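Local structure of neurotoxin (Clostridium botulinum, 3N7L) at residues N269-K272 / N278-Y281; L303-T308 / Y314-Y319; L363-N368 / P399-E404; S381-L386 / W391-Y396. The protein probably binds gangliosides on nerve cells, serving as the receptor-binding domain of a mosaic serotype D/C botulinum neurotoxin. All blocks are in the same frame, centred on the assembly; numbering follows the deposited sequence.

Contact 1 of 4, residues N269-K272 / N278-Y281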
loop_
_atom_site.group_PDB
_atom_site.type_symbol
_atom_site.label_atom_id
_atom_site.label_comp_id
_atom_site.label_asym_id
_atom_site.label_seq_id
_atom_site.Cartn_x
_atom_site.Cartn_y
_atom_site.Cartn_z
ATOM N N ASN A 269 -14.025 -0.229 19.469
ATOM C CA ASN A 269 -15.441 -0.425 19.193
ATOM C C ASN A 269 -15.657 -0.793 17.729
ATOM O O ASN A 269 -14.822 -0.484 16.872
ATOM C CB ASN A 269 -16.230 0.845 19.524
ATOM C CG ASN A 269 -16.156 1.208 20.999
ATOM O OD1 ASN A 269 -15.941 0.350 21.855
ATOM N ND2 ASN A 269 -16.354 2.481 21.299
ATOM N N THR A 270 -16.777 -1.454 17.447
ATOM C CA THR A 270 -17.102 -1.857 16.084
ATOM C C THR A 270 -17.473 -0.623 15.258
ATOM O O THR A 270 -18.339 0.155 15.659
ATOM C CB THR A 270 -18.278 -2.853 16.078
ATOM O OG1 THR A 270 -17.911 -4.003 16.849
ATOM C CG2 THR A 270 -18.612 -3.296 14.653
ATOM N N ARG A 271 -16.819 -0.433 14.114
ATOM C CA ARG A 271 -17.124 0.732 13.292
ATOM C C ARG A 271 -18.493 0.590 12.623
ATOM O O ARG A 271 -19.003 -0.521 12.442
ATOM C CB ARG A 271 -16.010 0.995 12.252
ATOM C CG ARG A 271 -15.842 -0.040 11.168
ATOM C CD ARG A 271 -14.711 0.344 10.201
ATOM N NE ARG A 271 -13.383 0.239 10.805
ATOM C CZ ARG A 271 -12.614 1.271 11.152
ATOM N NH1 ARG A 271 -13.023 2.518 10.960
ATOM N NH2 ARG A 271 -11.423 1.052 11.696
ATOM N N LYS A 272 -19.089 1.729 12.286
ATOM C CA LYS A 272 -20.415 1.780 11.677
ATOM C C LYS A 272 -20.512 1.123 10.301
ATOM O O LYS A 272 -21.454 0.381 10.031
ATOM C CB LYS A 272 -20.881 3.235 11.592
ATOM C CG LYS A 272 -22.333 3.386 11.174
ATOM C CD LYS A 272 -22.760 4.847 11.150
ATOM C CE LYS A 272 -24.233 4.982 10.771
ATOM N NZ LYS A 272 -24.513 4.375 9.443
ATOM N N ASN A 278 -12.800 6.622 8.738
ATOM C CA ASN A 278 -12.951 7.821 9.548
ATOM C C ASN A 278 -13.966 7.773 10.685
ATOM O O ASN A 278 -15.062 8.326 10.598
ATOM C CB ASN A 278 -13.216 9.010 8.626
ATOM C CG ASN A 278 -12.049 9.269 7.677
ATOM O OD1 ASN A 278 -11.615 8.370 6.955
ATOM N ND2 ASN A 278 -11.532 10.495 7.682
ATOM N N GLU A 279 -13.566 7.120 11.769
ATOM C CA GLU A 279 -14.396 6.991 12.955
ATOM C C GLU A 279 -13.476 6.830 14.163
ATOM O O GLU A 279 -12.410 6.219 14.066
ATOM C CB GLU A 279 -15.331 5.784 12.811
ATOM C CG GLU A 279 -16.218 5.528 14.017
ATOM C CD GLU A 279 -17.432 4.670 13.679
ATOM O OE1 GLU A 279 -17.348 3.850 12.732
ATOM O OE2 GLU A 279 -18.470 4.811 14.370
ATOM N N GLY A 280 -13.874 7.402 15.292
ATOM C CA GLY A 280 -13.068 7.294 16.490
ATOM C C GLY A 280 -11.954 8.317 16.605
ATOM O O GLY A 280 -11.867 9.257 15.823
ATOM N N TYR A 281 -11.089 8.111 17.589
ATOM C CA TYR A 281 -9.976 9.009 17.846
ATOM C C TYR A 281 -8.768 8.742 16.964
ATOM O O TYR A 281 -8.495 7.600 16.587
ATOM C CB TYR A 281 -9.582 8.917 19.322
ATOM C CG TYR A 281 -10.735 9.263 20.230
ATOM C CD1 TYR A 281 -11.107 8.417 21.279
ATOM C CD2 TYR A 281 -11.495 10.412 20.005
ATOM C CE1 TYR A 281 -12.213 8.705 22.076
ATOM C CE2 TYR A 281 -12.602 10.710 20.796
ATOM C CZ TYR A 281 -12.957 9.853 21.825
ATOM O OH TYR A 281 -14.065 10.143 22.590
HETATM O O HOH W 1 -10.723 3.618 12.446
#
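Glu279 reaches across to the turn at Arg271 and Lys272 and does nearly all the touching. Its CG stands anti to the backbone N (chi1 178°), and the chain runs on extended, which carries the carboxylate up to the backbone of Arg271 and Lys272. There OE1 accepts the amide N-H of Lys272 through its syn lone pair, with N and OE1 2.8 Å apart and an angle of 164° at the hydrogen. The same oxygen lies against Arg271, 3.2 Å from its CA and as near to its CB, so this is the tightly packed part. The Arg271 guanidinium is held inside the fold instead, NE giving its hydrogen to Met255 O, while NH1 stays 4.9 Å from Glu279 OE1. The solvent side is looser. The Lys272 chain passes OE1 at its CB and then leads off to the exposed surface. Arg271 NH2 holds a water 2.8 Å away, in the plane of the guanidinium, and that water makes only a weak 3.5 Å bond to Glu279 O. A carboxylate thus closes a short loop by taking up a backbone N-H where the chain leaves hairpin 257-262/265-270 and loops toward strand 283-287 of the β-trefoil.

Contact 2 of 4, residues L303-T308 / Y314-Y319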
loop_
_atom_site.group_PDB
_atom_site.type_symbol
_atom_site.label_atom_id
_atom_site.label_comp_id
_atom_site.label_asym_id
_atom_site.label_seq_id
_atom_site.Cartn_x
_atom_site.Cartn_y
_atom_site.Cartn_z
ATOM N N LEU A 303 9.675 6.220 19.566
ATOM C CA LEU A 303 8.620 7.232 19.468
ATOM C C LEU A 303 7.494 7.045 20.482
ATOM O O LEU A 303 7.513 6.107 21.284
ATOM C CB LEU A 303 8.038 7.179 18.047
ATOM C CG LEU A 303 7.679 5.757 17.561
ATOM C CD1 LEU A 303 6.373 5.296 18.188
ATOM C CD2 LEU A 303 7.564 5.729 16.033
ATOM N N TYR A 304 6.520 7.954 20.457
ATOM C CA TYR A 304 5.360 7.841 21.334
ATOM C C TYR A 304 4.118 8.332 20.587
ATOM O O TYR A 304 4.218 8.893 19.490
ATOM C CB TYR A 304 5.556 8.603 22.662
ATOM C CG TYR A 304 5.701 10.110 22.571
ATOM C CD1 TYR A 304 6.928 10.696 22.273
ATOM C CD2 TYR A 304 4.610 10.952 22.823
ATOM C CE1 TYR A 304 7.076 12.087 22.232
ATOM C CE2 TYR A 304 4.742 12.340 22.785
ATOM C CZ TYR A 304 5.977 12.903 22.490
ATOM O OH TYR A 304 6.117 14.273 22.442
ATOM N N PHE A 305 2.948 8.107 21.168
ATOM C CA PHE A 305 1.704 8.497 20.517
ATOM C C PHE A 305 0.855 9.491 21.295
ATOM O O PHE A 305 0.603 9.313 22.480
ATOM C CB PHE A 305 0.846 7.256 20.229
ATOM C CG PHE A 305 1.543 6.207 19.411
ATOM C CD1 PHE A 305 2.200 5.148 20.030
ATOM C CD2 PHE A 305 1.540 6.277 18.017
ATOM C CE1 PHE A 305 2.844 4.163 19.272
ATOM C CE2 PHE A 305 2.177 5.306 17.254
ATOM C CZ PHE A 305 2.832 4.242 17.886
ATOM N N ASN A 306 0.404 10.529 20.604
ATOM C CA ASN A 306 -0.460 11.547 21.196
ATOM C C ASN A 306 -1.842 11.361 20.577
ATOM O O ASN A 306 -1.967 10.814 19.483
ATOM C CB ASN A 306 0.042 12.958 20.846
ATOM C CG ASN A 306 1.003 13.521 21.872
ATOM O OD1 ASN A 306 1.714 14.487 21.599
ATOM N ND2 ASN A 306 1.020 12.940 23.060
ATOM N N THR A 307 -2.878 11.808 21.277
ATOM C CA THR A 307 -4.233 11.728 20.743
ATOM C C THR A 307 -5.121 12.770 21.400
ATOM O O THR A 307 -5.079 12.957 22.611
ATOM C CB THR A 307 -4.869 10.331 20.939
ATOM O OG1 THR A 307 -6.201 10.337 20.398
ATOM C CG2 THR A 307 -4.916 9.951 22.419
ATOM N N THR A 308 -5.913 13.454 20.585
ATOM C CA THR A 308 -6.822 14.476 21.077
ATOM C C THR A 308 -8.202 13.859 21.214
ATOM O O THR A 308 -8.794 13.429 20.228
ATOM C CB THR A 308 -6.894 15.666 20.098
ATOM O OG1 THR A 308 -5.597 16.263 19.985
ATOM C CG2 THR A 308 -7.899 16.716 20.592
ATOM N N TYR A 314 -3.844 13.448 25.158
ATOM C CA TYR A 314 -3.286 12.406 25.990
ATOM C C TYR A 314 -2.179 11.726 25.204
ATOM O O TYR A 314 -2.015 11.967 24.008
ATOM C CB TYR A 314 -4.359 11.364 26.341
ATOM C CG TYR A 314 -5.597 11.929 27.008
ATOM C CD1 TYR A 314 -6.587 12.577 26.265
ATOM C CD2 TYR A 314 -5.766 11.837 28.389
ATOM C CE1 TYR A 314 -7.720 13.123 26.886
ATOM C CE2 TYR A 314 -6.887 12.379 29.021
ATOM C CZ TYR A 314 -7.858 13.021 28.266
ATOM O OH TYR A 314 -8.954 13.570 28.900
ATOM N N SER A 315 -1.403 10.897 25.887
ATOM C CA SER A 315 -0.360 10.129 25.223
ATOM C C SER A 315 -0.687 8.691 25.598
ATOM O O SER A 315 -1.266 8.443 26.659
ATOM C CB SER A 315 1.033 10.512 25.731
ATOM O OG SER A 315 1.129 10.376 27.133
ATOM N N LEU A 316 -0.361 7.745 24.723
ATOM C CA LEU A 316 -0.633 6.354 25.037
ATOM C C LEU A 316 0.405 5.907 26.057
ATOM O O LEU A 316 1.568 6.297 25.977
ATOM C CB LEU A 316 -0.568 5.493 23.771
ATOM C CG LEU A 316 -1.577 5.890 22.687
ATOM C CD1 LEU A 316 -1.630 4.807 21.616
ATOM C CD2 LEU A 316 -2.962 6.094 23.306
ATOM N N GLY A 317 -0.029 5.119 27.033
ATOM C CA GLY A 317 0.883 4.643 28.058
ATOM C C GLY A 317 0.257 3.536 28.884
ATOM O O GLY A 317 -0.968 3.394 28.933
ATOM N N MET A 318 1.100 2.741 29.532
ATOM C CA MET A 318 0.625 1.643 30.363
ATOM C C MET A 318 -0.062 2.182 31.605
ATOM O O MET A 318 0.252 3.272 32.068
ATOM C CB MET A 318 1.798 0.752 30.791
ATOM C CG MET A 318 2.487 0.023 29.645
ATOM S SD MET A 318 3.905 -0.965 30.213
ATOM C CE MET A 318 5.132 0.323 30.404
ATOM N N TYR A 319 -1.009 1.418 32.135
ATOM C CA TYR A 319 -1.708 1.801 33.353
ATOM C C TYR A 319 -2.069 0.524 34.095
ATOM O O TYR A 319 -2.023 -0.559 33.514
ATOM C CB TYR A 319 -2.970 2.623 33.034
ATOM C CG TYR A 319 -4.058 1.872 32.303
ATOM C CD1 TYR A 319 -5.065 1.213 33.002
ATOM C CD2 TYR A 319 -4.081 1.821 30.910
ATOM C CE1 TYR A 319 -6.071 0.519 32.331
ATOM C CE2 TYR A 319 -5.083 1.131 30.230
ATOM C CZ TYR A 319 -6.070 0.484 30.947
ATOM O OH TYR A 319 -7.046 -0.217 30.286
HETATM O O HOH W 2 2.797 6.572 23.521
#
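Thr307 and Tyr314 form the hydrogen-bonded pair of an antiparallel hairpin, with Thr307 N 2.9 Å from Tyr314 O and Tyr314 N equally far from Thr307 O. One step on, Asn306 and Ser315 make the non-hydrogen-bonded pair, and beyond it Leu316 N reaches Phe305 O at 2.9 Å. There the direct pairing stops: a water takes the N-H of Phe305 and donates to Leu316 O, bridging a gap where the strands, at 133° to each other, splay apart.

Weaker polar contacts fill in between. The CA of Ser315 sits 3.0 Å from Phe305 O, a CA-H...O contact. Asn306 ND2 adds a weak bond to Tyr314 O, 3.3 Å long and bent to 132° at the hydrogen, so that oxygen receives two N-H groups.

Apolar packing belongs mainly to Phe305 and Leu316, whose side chains meet at a slant. Leu316 CG lies 3.7 Å from Phe305 CB, and Leu316 CD1 leans on the root of the Phe305 ring. The Tyr314 ring turns an edge to Thr307 O.

Strand 283-287 flanks the 303-308 side, with Ile285 against Phe305, while strand 329-335 flanks the other, with Leu332 against Leu316. Helix 339-345 lies over the face bearing Ser315, touching it through Ile342, and Ser315 OG bonds to Gln337 and to Leu335 O.

Contact 3 of 4, residues L363-N368 / P399-E404; sequences LFLSSN and PVIKIE
Leu365 meets Ile401 and Ile403 with different parts of its side chain, and the torsions decide which atoms go where. Its CA-CB bond is aimed at the opposing segment, and CG is swung anti to the backbone N (chi1 174°). CB lies against Ile401, and the second torsion sets CD2 as the methyl that arrives at Ile403, 4.0 Å from Ile403 CD1.

Ile401 also points straight across, and both its branches flank the leucine. The short one makes the closest approach, CG2 coming up to Leu365 CB at 4.2 Å. The longer branch, extended (chi2 175°), runs beside the leucine methyls, with Ile401 CD1 4.2 Å from Leu365 CD1. These are ordinary van der Waals separations, and only 114 Å² of surface is buried between the segments, so the fit is light.

The strands are not sheet neighbours. Strand 373-384 pairs with both 359-366 and 394-402, and the contact joins the two outer ones across the curled sheet of the β-trefoil, on its apolar inner side. The CA atoms of Leu365 and Ile401 stay 7.5 Å apart, a gap that side chains alone span. Phe348, Leu377 and Val330 surround Ile401 from other strands of the same sheet.

Ile403 lies just past the end of its strand, and its CB is not directed at Leu365. A bend at the second torsion (-54°) folds CD1 back from the extended course, and the methyl comes in at a slant to the leucine; Val330 touches Ile403 as well.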
loop_
_atom_site.group_PDB
_atom_site.type_symbol
_atom_site.label_atom_id
_atom_site.label_comp_id
_atom_site.label_asym_id
_atom_site.label_seq_id
_atom_site.Cartn_x
_atom_site.Cartn_y
_atom_site.Cartn_z
ATOM N N LEU A 363 5.321 -2.830 17.078
ATOM C CA LEU A 363 5.721 -1.861 18.083
ATOM C C LEU A 363 6.185 -2.566 19.353
ATOM O O LEU A 363 5.452 -3.351 19.946
ATOM C CB LEU A 363 4.534 -0.931 18.385
ATOM C CG LEU A 363 4.148 -0.001 17.226
ATOM C CD1 LEU A 363 2.701 0.456 17.359
ATOM C CD2 LEU A 363 5.099 1.188 17.210
ATOM N N PHE A 364 7.414 -2.279 19.758
ATOM C CA PHE A 364 7.990 -2.876 20.958
ATOM C C PHE A 364 8.104 -1.839 22.075
ATOM O O PHE A 364 8.574 -0.728 21.846
ATOM C CB PHE A 364 9.377 -3.443 20.625
ATOM C CG PHE A 364 9.350 -4.503 19.561
ATOM C CD1 PHE A 364 9.089 -5.829 19.889
ATOM C CD2 PHE A 364 9.532 -4.166 18.222
ATOM C CE1 PHE A 364 9.003 -6.807 18.897
ATOM C CE2 PHE A 364 9.450 -5.134 17.224
ATOM C CZ PHE A 364 9.183 -6.457 17.563
ATOM N N LEU A 365 7.658 -2.196 23.277
ATOM C CA LEU A 365 7.755 -1.287 24.413
ATOM C C LEU A 365 9.235 -0.997 24.657
ATOM O O LEU A 365 10.055 -1.914 24.757
ATOM C CB LEU A 365 7.137 -1.909 25.668
ATOM C CG LEU A 365 7.323 -1.086 26.952
ATOM C CD1 LEU A 365 6.636 0.257 26.799
ATOM C CD2 LEU A 365 6.756 -1.843 28.147
ATOM N N SER A 366 9.562 0.285 24.743
ATOM C CA SER A 366 10.926 0.735 24.952
ATOM C C SER A 366 11.311 0.835 26.420
ATOM O O SER A 366 10.485 1.153 27.275
ATOM C CB SER A 366 11.112 2.102 24.299
ATOM O OG SER A 366 12.289 2.729 24.769
ATOM N N SER A 367 12.575 0.552 26.710
ATOM C CA SER A 367 13.065 0.659 28.073
ATOM C C SER A 367 13.617 2.068 28.224
ATOM O O SER A 367 14.648 2.401 27.638
ATOM C CB SER A 367 14.174 -0.359 28.341
ATOM O OG SER A 367 14.606 -0.261 29.683
ATOM N N ASN A 368 12.916 2.893 28.993
ATOM C CA ASN A 368 13.328 4.273 29.225
ATOM C C ASN A 368 13.701 5.023 27.949
ATOM O O ASN A 368 14.709 5.725 27.898
ATOM C CB ASN A 368 14.498 4.310 30.211
ATOM C CG ASN A 368 14.080 3.922 31.614
ATOM O OD1 ASN A 368 14.630 2.989 32.206
ATOM N ND2 ASN A 368 13.097 4.638 32.155
ATOM N N PRO A 399 -5.752 -2.555 23.594
ATOM C CA PRO A 399 -4.380 -2.696 23.115
ATOM C C PRO A 399 -3.685 -3.176 24.398
ATOM O O PRO A 399 -3.958 -2.651 25.479
ATOM C CB PRO A 399 -4.004 -1.269 22.717
ATOM C CG PRO A 399 -4.795 -0.438 23.663
ATOM C CD PRO A 399 -6.125 -1.136 23.742
ATOM N N VAL A 400 -2.822 -4.177 24.286
ATOM C CA VAL A 400 -2.158 -4.741 25.452
ATOM C C VAL A 400 -0.710 -5.098 25.136
ATOM O O VAL A 400 -0.385 -5.488 24.019
ATOM C CB VAL A 400 -2.914 -6.023 25.924
ATOM C CG1 VAL A 400 -2.854 -7.086 24.836
ATOM C CG2 VAL A 400 -2.330 -6.550 27.222
ATOM N N ILE A 401 0.163 -4.951 26.124
ATOM C CA ILE A 401 1.569 -5.270 25.934
ATOM C C ILE A 401 1.925 -6.574 26.654
ATOM O O ILE A 401 1.547 -6.775 27.801
ATOM C CB ILE A 401 2.469 -4.138 26.481
ATOM C CG1 ILE A 401 2.160 -2.828 25.748
ATOM C CG2 ILE A 401 3.941 -4.496 26.294
ATOM C CD1 ILE A 401 2.895 -1.634 26.295
ATOM N N LYS A 402 2.620 -7.469 25.957
ATOM C CA LYS A 402 3.068 -8.728 26.553
ATOM C C LYS A 402 4.519 -8.417 26.905
ATOM O O LYS A 402 5.356 -8.231 26.021
ATOM C CB LYS A 402 2.991 -9.875 25.541
ATOM C CG LYS A 402 3.503 -11.209 26.075
ATOM C CD LYS A 402 2.670 -11.701 27.256
ATOM C CE LYS A 402 3.267 -12.963 27.875
ATOM N NZ LYS A 402 3.342 -14.074 26.894
ATOM N N ILE A 403 4.815 -8.363 28.197
ATOM C CA ILE A 403 6.143 -7.991 28.659
ATOM C C ILE A 403 7.386 -8.805 28.293
ATOM O O ILE A 403 7.936 -8.640 27.209
ATOM C CB ILE A 403 6.109 -7.745 30.183
ATOM C CG1 ILE A 403 5.137 -6.601 30.465
ATOM C CG2 ILE A 403 7.487 -7.356 30.709
ATOM C CD1 ILE A 403 5.445 -5.342 29.673
ATOM N N GLU A 404 7.835 -9.679 29.177
ATOM C CA GLU A 404 9.070 -10.412 28.925
ATOM C C GLU A 404 9.049 -11.573 27.941
ATOM O O GLU A 404 9.969 -11.729 27.139
ATOM C CB GLU A 404 9.634 -10.904 30.254
ATOM C CG GLU A 404 11.017 -11.493 30.154
ATOM C CD GLU A 404 11.464 -12.087 31.466
ATOM O OE1 GLU A 404 11.314 -11.402 32.502
ATOM O OE2 GLU A 404 11.967 -13.233 31.462
#

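Contact 4 of 4, residues S381-L386 / W391-Y396; sequences SYSFKL and WFNHEY. With SO4 (sulfate ion), chain B.
The β hairpin that pairs Tyr382 with Tyr396 and Phe384 with His394 carries at its tip what is probably the ganglioside-binding loop. Both are antiparallel hydrogen-bonded pairs; Tyr396 N, for instance, lies 2.8 Å from Tyr382 O. Between them Ser383 faces Glu395 on the opposite face of the sheet. There Glu395, bent at its second torsion (-79°), curls back so that Ser381 OG donates to OE2 at 2.6 Å, nearly along the C-O axis.

On the other face, Tyr396 turns a ring edge to the face of Phe384, a T-shaped pair with centroids 5.7 Å apart and planes at 76°. Leu386 CD1 covers a face of Tyr396 in a CH-pi contact, 4.0 Å from the ring centroid. The phenol OH bonds to Asp389 and Lys262. Lys385 runs extended past Asn393 OD1, and its NZ bonds to Tyr390 O.

At the tip a sulfate, probably from the crystallisation liquor, is gripped by N-H groups. Its O4 takes Phe392 N at 3.0 Å and His394 NE2 at 2.8 Å, and its O2 takes Trp391 N at 3.0 Å; Tyr390 N binds it too. Backbone amides and an imidazole N-H converging on one anion imply that the loop can receive a negatively charged group, conceivably the carboxylate of a ganglioside sialic acid.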
loop_
_atom_site.group_PDB
_atom_site.type_symbol
_atom_site.label_atom_id
_atom_site.label_comp_id
_atom_site.label_asym_id
_atom_site.label_seq_id
_atom_site.Cartn_x
_atom_site.Cartn_y
_atom_site.Cartn_z
ATOM N N SER A 381 -9.241 -9.193 24.184
ATOM C CA SER A 381 -10.390 -8.852 24.995
ATOM C C SER A 381 -10.190 -9.349 26.420
ATOM O O SER A 381 -9.865 -10.514 26.643
ATOM C CB SER A 381 -11.657 -9.457 24.390
ATOM O OG SER A 381 -12.805 -9.053 25.118
ATOM N N TYR A 382 -10.368 -8.451 27.383
ATOM C CA TYR A 382 -10.219 -8.799 28.782
ATOM C C TYR A 382 -11.378 -8.250 29.600
ATOM O O TYR A 382 -11.939 -7.192 29.288
ATOM C CB TYR A 382 -8.891 -8.274 29.318
ATOM C CG TYR A 382 -7.719 -8.822 28.551
ATOM C CD1 TYR A 382 -7.230 -8.165 27.418
ATOM C CD2 TYR A 382 -7.133 -10.036 28.916
ATOM C CE1 TYR A 382 -6.195 -8.699 26.668
ATOM C CE2 TYR A 382 -6.094 -10.586 28.167
ATOM C CZ TYR A 382 -5.632 -9.910 27.045
ATOM O OH TYR A 382 -4.620 -10.455 26.291
ATOM N N SER A 383 -11.727 -8.976 30.654
ATOM C CA SER A 383 -12.828 -8.587 31.517
ATOM C C SER A 383 -12.365 -7.856 32.769
ATOM O O SER A 383 -11.755 -8.450 33.656
ATOM C CB SER A 383 -13.632 -9.830 31.918
ATOM O OG SER A 383 -14.665 -9.501 32.833
ATOM N N PHE A 384 -12.635 -6.559 32.825
ATOM C CA PHE A 384 -12.284 -5.772 33.994
ATOM C C PHE A 384 -13.162 -4.525 34.067
ATOM O O PHE A 384 -14.222 -4.481 33.440
ATOM C CB PHE A 384 -10.779 -5.425 34.020
ATOM C CG PHE A 384 -10.293 -4.580 32.861
ATOM C CD1 PHE A 384 -9.758 -3.314 33.089
ATOM C CD2 PHE A 384 -10.317 -5.068 31.554
ATOM C CE1 PHE A 384 -9.251 -2.545 32.032
ATOM C CE2 PHE A 384 -9.813 -4.309 30.492
ATOM C CZ PHE A 384 -9.278 -3.045 30.728
ATOM N N LYS A 385 -12.741 -3.525 34.835
ATOM C CA LYS A 385 -13.542 -2.317 34.979
ATOM C C LYS A 385 -12.829 -1.040 34.535
ATOM O O LYS A 385 -11.673 -0.808 34.891
ATOM C CB LYS A 385 -13.991 -2.180 36.442
ATOM C CG LYS A 385 -14.757 -3.393 36.963
ATOM C CD LYS A 385 -15.122 -3.248 38.435
ATOM C CE LYS A 385 -15.983 -4.418 38.897
ATOM N NZ LYS A 385 -16.287 -4.339 40.350
ATOM N N LEU A 386 -13.529 -0.220 33.755
ATOM C CA LEU A 386 -12.995 1.049 33.264
ATOM C C LEU A 386 -14.019 2.158 33.483
ATOM O O LEU A 386 -15.232 1.919 33.444
ATOM C CB LEU A 386 -12.659 0.969 31.766
ATOM C CG LEU A 386 -11.448 0.139 31.319
ATOM C CD1 LEU A 386 -11.407 0.068 29.795
ATOM C CD2 LEU A 386 -10.165 0.754 31.864
ATOM N N TRP A 391 -20.351 -2.207 39.544
ATOM C CA TRP A 391 -20.843 -3.502 40.006
ATOM C C TRP A 391 -20.300 -4.757 39.329
ATOM O O TRP A 391 -20.097 -5.780 39.986
ATOM C CB TRP A 391 -22.371 -3.534 39.921
ATOM C CG TRP A 391 -23.032 -2.465 40.727
ATOM C CD1 TRP A 391 -23.626 -1.330 40.255
ATOM C CD2 TRP A 391 -23.153 -2.421 42.152
ATOM N NE1 TRP A 391 -24.116 -0.581 41.302
ATOM C CE2 TRP A 391 -23.838 -1.228 42.477
ATOM C CE3 TRP A 391 -22.749 -3.273 43.188
ATOM C CZ2 TRP A 391 -24.130 -0.866 43.797
ATOM C CZ3 TRP A 391 -23.037 -2.915 44.502
ATOM C CH2 TRP A 391 -23.724 -1.720 44.794
ATOM N N PHE A 392 -20.072 -4.688 38.025
ATOM C CA PHE A 392 -19.600 -5.851 37.285
ATOM C C PHE A 392 -18.378 -5.573 36.433
ATOM O O PHE A 392 -18.046 -4.425 36.156
ATOM C CB PHE A 392 -20.708 -6.360 36.354
ATOM C CG PHE A 392 -21.984 -6.714 37.060
ATOM C CD1 PHE A 392 -22.072 -7.869 37.834
ATOM C CD2 PHE A 392 -23.103 -5.889 36.951
ATOM C CE1 PHE A 392 -23.258 -8.200 38.490
ATOM C CE2 PHE A 392 -24.293 -6.210 37.605
ATOM C CZ PHE A 392 -24.373 -7.367 38.375
ATOM N N ASN A 393 -17.717 -6.649 36.024
ATOM C CA ASN A 393 -16.577 -6.552 35.134
ATOM C C ASN A 393 -17.183 -6.623 33.730
ATOM O O ASN A 393 -18.265 -7.184 33.546
ATOM C CB ASN A 393 -15.619 -7.715 35.371
ATOM C CG ASN A 393 -14.801 -7.535 36.627
ATOM O OD1 ASN A 393 -13.944 -6.658 36.694
ATOM N ND2 ASN A 393 -15.071 -8.354 37.637
ATOM N N HIS A 394 -16.497 -6.046 32.754
ATOM C CA HIS A 394 -16.983 -6.022 31.380
ATOM C C HIS A 394 -15.846 -6.379 30.440
ATOM O O HIS A 394 -14.690 -6.035 30.698
ATOM C CB HIS A 394 -17.488 -4.619 31.022
ATOM C CG HIS A 394 -18.535 -4.097 31.954
ATOM N ND1 HIS A 394 -19.880 -4.330 31.768
ATOM C CD2 HIS A 394 -18.430 -3.389 33.104
ATOM C CE1 HIS A 394 -20.560 -3.788 32.763
ATOM N NE2 HIS A 394 -19.703 -3.212 33.587
ATOM N N GLU A 395 -16.179 -7.069 29.359
ATOM C CA GLU A 395 -15.188 -7.448 28.360
ATOM C C GLU A 395 -14.857 -6.214 27.528
ATOM O O GLU A 395 -15.751 -5.531 27.035
ATOM C CB GLU A 395 -15.740 -8.553 27.446
ATOM C CG GLU A 395 -15.791 -9.945 28.092
ATOM C CD GLU A 395 -14.431 -10.647 28.120
ATOM O OE1 GLU A 395 -14.258 -11.585 28.928
ATOM O OE2 GLU A 395 -13.538 -10.275 27.325
ATOM N N TYR A 396 -13.569 -5.923 27.397
ATOM C CA TYR A 396 -13.106 -4.792 26.608
ATOM C C TYR A 396 -12.014 -5.274 25.672
ATOM O O TYR A 396 -11.096 -5.988 26.094
ATOM C CB TYR A 396 -12.524 -3.683 27.506
ATOM C CG TYR A 396 -13.553 -2.939 28.329
ATOM C CD1 TYR A 396 -14.499 -2.113 27.718
ATOM C CD2 TYR A 396 -13.609 -3.093 29.711
ATOM C CE1 TYR A 396 -15.482 -1.463 28.469
ATOM C CE2 TYR A 396 -14.586 -2.449 30.469
ATOM C CZ TYR A 396 -15.519 -1.639 29.841
ATOM O OH TYR A 396 -16.499 -1.014 30.583
HETATM S S SO4 B . -21.727 -1.520 36.149
HETATM O O1 SO4 B . -22.891 -2.409 36.085
HETATM O O2 SO4 B . -21.792 -0.712 37.378
HETATM O O3 SO4 B . -21.708 -0.618 34.970
HETATM O O4 SO4 B . -20.504 -2.349 36.150
HETATM O O HOH W 3 -17.188 -9.865 31.915
#

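All four contacts lie in the C-terminal, β-trefoil half of the chain. Contacts 2, 3 and 4 share one curled sheet. Contact 2 packs against contact 3, with Met318 CE 3.5 Å from Leu365 CD2 and Phe305 CZ 3.8 Å from Leu363 CD1. Contact 2 also meets contact 4, where Tyr319 OH lies 3.6 Å from Leu386 CD2. Contact 4 is nested in the chain loop that contact 3 closes, and strand 394-402 serves both. Contact 1 touches contact 2 through Tyr281 CB and Thr307 OG1, 3.8 Å apart, but stays about 7 Å from contact 4 at the nearest atoms. The sulfate belongs to contact 4, whose centre is about 20 Å from that of contact 1.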